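Local coordinates for SusD superfamily protein (Bacteroides thetaiotaomicron VPI-5482, PDB 3HDX) that probably binds polysaccharide or oligosaccharide chains at the outer membrane for uptake, at residues S73-F78 against E462-A467. Residues are numbered along the deposited sequence; the frame is centred on the assembly and turned at random. Where two conformers were deposited one is given.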
# COMPACT_ATOMS: atom_id res chain seq x y z
N SER A 73 -13.59 -8.55 -6.10
CA SER A 73 -12.98 -9.40 -7.11
C SER A 73 -13.07 -8.85 -8.53
O SER A 73 -12.38 -9.36 -9.38
CB SER A 73 -13.57 -10.83 -7.11
OG SER A 73 -14.81 -10.90 -7.77
N ASN A 74 -13.91 -7.84 -8.77
CA ASN A 74 -14.03 -7.22 -10.10
C ASN A 74 -12.94 -6.16 -10.21
O ASN A 74 -12.95 -5.20 -9.47
CB ASN A 74 -15.44 -6.61 -10.24
CG ASN A 74 -15.69 -6.02 -11.63
OD1 ASN A 74 -14.85 -5.31 -12.16
ND2 ASN A 74 -16.86 -6.31 -12.20
N TRP A 75 -12.04 -6.34 -11.18
CA TRP A 75 -10.89 -5.45 -11.36
C TRP A 75 -11.14 -4.15 -12.16
O TRP A 75 -10.21 -3.43 -12.45
CB TRP A 75 -9.67 -6.22 -11.92
CG TRP A 75 -9.90 -6.88 -13.25
CD1 TRP A 75 -10.66 -6.42 -14.32
CD2 TRP A 75 -9.34 -8.12 -13.67
NE1 TRP A 75 -10.59 -7.31 -15.36
CE2 TRP A 75 -9.78 -8.35 -15.00
CE3 TRP A 75 -8.50 -9.07 -13.06
CZ2 TRP A 75 -9.43 -9.49 -15.71
CZ3 TRP A 75 -8.14 -10.19 -13.78
CH2 TRP A 75 -8.63 -10.41 -15.07
N ARG A 76 -12.40 -3.84 -12.51
CA ARG A 76 -12.70 -2.68 -13.35
C ARG A 76 -12.05 -1.37 -12.85
O ARG A 76 -11.54 -0.60 -13.66
CB ARG A 76 -14.23 -2.54 -13.54
CG ARG A 76 -14.66 -1.50 -14.54
CD ARG A 76 -16.20 -1.41 -14.72
NE ARG A 76 -16.53 -0.40 -15.74
CZ ARG A 76 -16.73 -0.67 -17.02
NH1 ARG A 76 -16.67 -1.92 -17.47
NH2 ARG A 76 -17.00 0.31 -17.87
N ARG A 77 -12.15 -1.12 -11.54
CA ARG A 77 -11.61 0.10 -10.96
C ARG A 77 -10.11 0.31 -11.21
O ARG A 77 -9.66 1.44 -11.32
CB ARG A 77 -11.95 0.19 -9.48
CG ARG A 77 -11.35 -0.91 -8.62
CD ARG A 77 -12.00 -1.00 -7.23
NE ARG A 77 -11.39 -2.02 -6.38
CZ ARG A 77 -11.65 -3.33 -6.43
NH1 ARG A 77 -12.48 -3.84 -7.37
NH2 ARG A 77 -11.09 -4.18 -5.56
N PHE A 78 -9.37 -0.79 -11.33
CA PHE A 78 -7.96 -0.69 -11.70
C PHE A 78 -7.77 -0.30 -13.16
O PHE A 78 -6.96 0.56 -13.45
CB PHE A 78 -7.21 -1.97 -11.31
CG PHE A 78 -7.10 -2.13 -9.83
CD1 PHE A 78 -6.04 -1.49 -9.16
CD2 PHE A 78 -8.07 -2.78 -9.10
CE1 PHE A 78 -5.94 -1.59 -7.77
CE2 PHE A 78 -7.96 -2.84 -7.70
CZ PHE A 78 -6.91 -2.25 -7.06
N GLU A 462 -17.05 -13.15 -12.11
CA GLU A 462 -17.76 -13.85 -13.20
C GLU A 462 -18.36 -12.87 -14.22
O GLU A 462 -18.43 -13.19 -15.41
CB GLU A 462 -18.73 -14.90 -12.64
CG GLU A 462 -17.96 -16.16 -11.98
CD GLU A 462 -17.13 -17.08 -12.96
OE1 GLU A 462 -17.46 -17.09 -14.18
OE2 GLU A 462 -16.16 -17.82 -12.51
N ASP A 463 -18.68 -11.65 -13.78
CA ASP A 463 -19.16 -10.58 -14.70
C ASP A 463 -18.09 -10.25 -15.76
O ASP A 463 -18.42 -10.09 -16.94
CB ASP A 463 -19.54 -9.29 -13.94
CG ASP A 463 -20.76 -9.47 -13.01
OD1 ASP A 463 -21.55 -10.43 -13.21
OD2 ASP A 463 -20.91 -8.64 -12.07
N ILE A 464 -16.84 -10.21 -15.33
CA ILE A 464 -15.70 -9.94 -16.25
C ILE A 464 -15.57 -11.08 -17.28
O ILE A 464 -15.40 -10.82 -18.49
CB ILE A 464 -14.36 -9.73 -15.44
CG1 ILE A 464 -14.38 -8.46 -14.55
CG2 ILE A 464 -13.16 -9.71 -16.37
CD1 ILE A 464 -14.41 -7.15 -15.26
N ILE A 465 -15.65 -12.32 -16.83
CA ILE A 465 -15.48 -13.49 -17.70
C ILE A 465 -16.63 -13.60 -18.70
O ILE A 465 -16.40 -13.92 -19.87
CB ILE A 465 -15.36 -14.78 -16.88
CG1 ILE A 465 -14.01 -14.76 -16.13
CG2 ILE A 465 -15.44 -16.05 -17.75
CD1 ILE A 465 -13.90 -15.77 -15.11
N THR A 466 -17.84 -13.34 -18.24
CA THR A 466 -19.01 -13.34 -19.15
C THR A 466 -18.87 -12.34 -20.31
O THR A 466 -19.11 -12.69 -21.48
CB THR A 466 -20.32 -13.17 -18.35
OG1 THR A 466 -20.47 -14.32 -17.52
CG2 THR A 466 -21.56 -13.03 -19.30
N ALA A 467 -18.41 -11.13 -19.98
CA ALA A 467 -18.25 -10.04 -20.94
C ALA A 467 -17.03 -10.16 -21.85
O ALA A 467 -17.03 -9.59 -22.95
CB ALA A 467 -18.21 -8.70 -20.19
O HOH W 1 -18.78 -7.88 -10.60
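An Asx turn leading into helix 76-91, part of the helical SusD fold, meets the short helix 462-467 near the C-terminus, and the pair illustrates how one branched side chain can join sequence regions 384 residues apart. Ile464 faces the turn and lodges against the side chains of Asn74 and Trp75: CD1 reaches both the amide and the indole, while CG2 meets the indole. Its CD1 lies by the amide, 3.6 Å from Asn74 OD1, and also approaches the pyrrole side of the indole. CG2 meets the indole obliquely, 3.7 Å from Trp75 NE1 and 3.8 Å from Trp75 CZ2. With CG2 of Ile464 anti to the backbone N and CG1 beside it (chi1 -66°), CG2 falls on the indole; chi2 (-67°) then sets CD1 against both the amide and NE1.

The amide itself is held by the turn. Asn74 OD1 accepts from Arg76 N at 2.9 Å, with the donor in the carbonyl plane and an N-H...O angle of 160°, which ties the side chain to the first turn of the helix, for which Trp75 is the N-cap residue. This bond restrains the rotation of the amide and leaves ND2 directed toward Asp463. Trp75 also makes edge-to-face contacts with Tyr79 and Trp129 and touches Met125 of helix 104-129, which places Ile464 against an indole packed in the helical body. Ser461, just ahead of the C-terminal helix, extends the contact by touching both Ser73 and Asn74.

A water-mediated polar link joins the segments through a water beside the Asn74 amide: it accepts from Asn74 ND2 at 3.0 Å and donates to Asp463 OD2 at 2.7 Å.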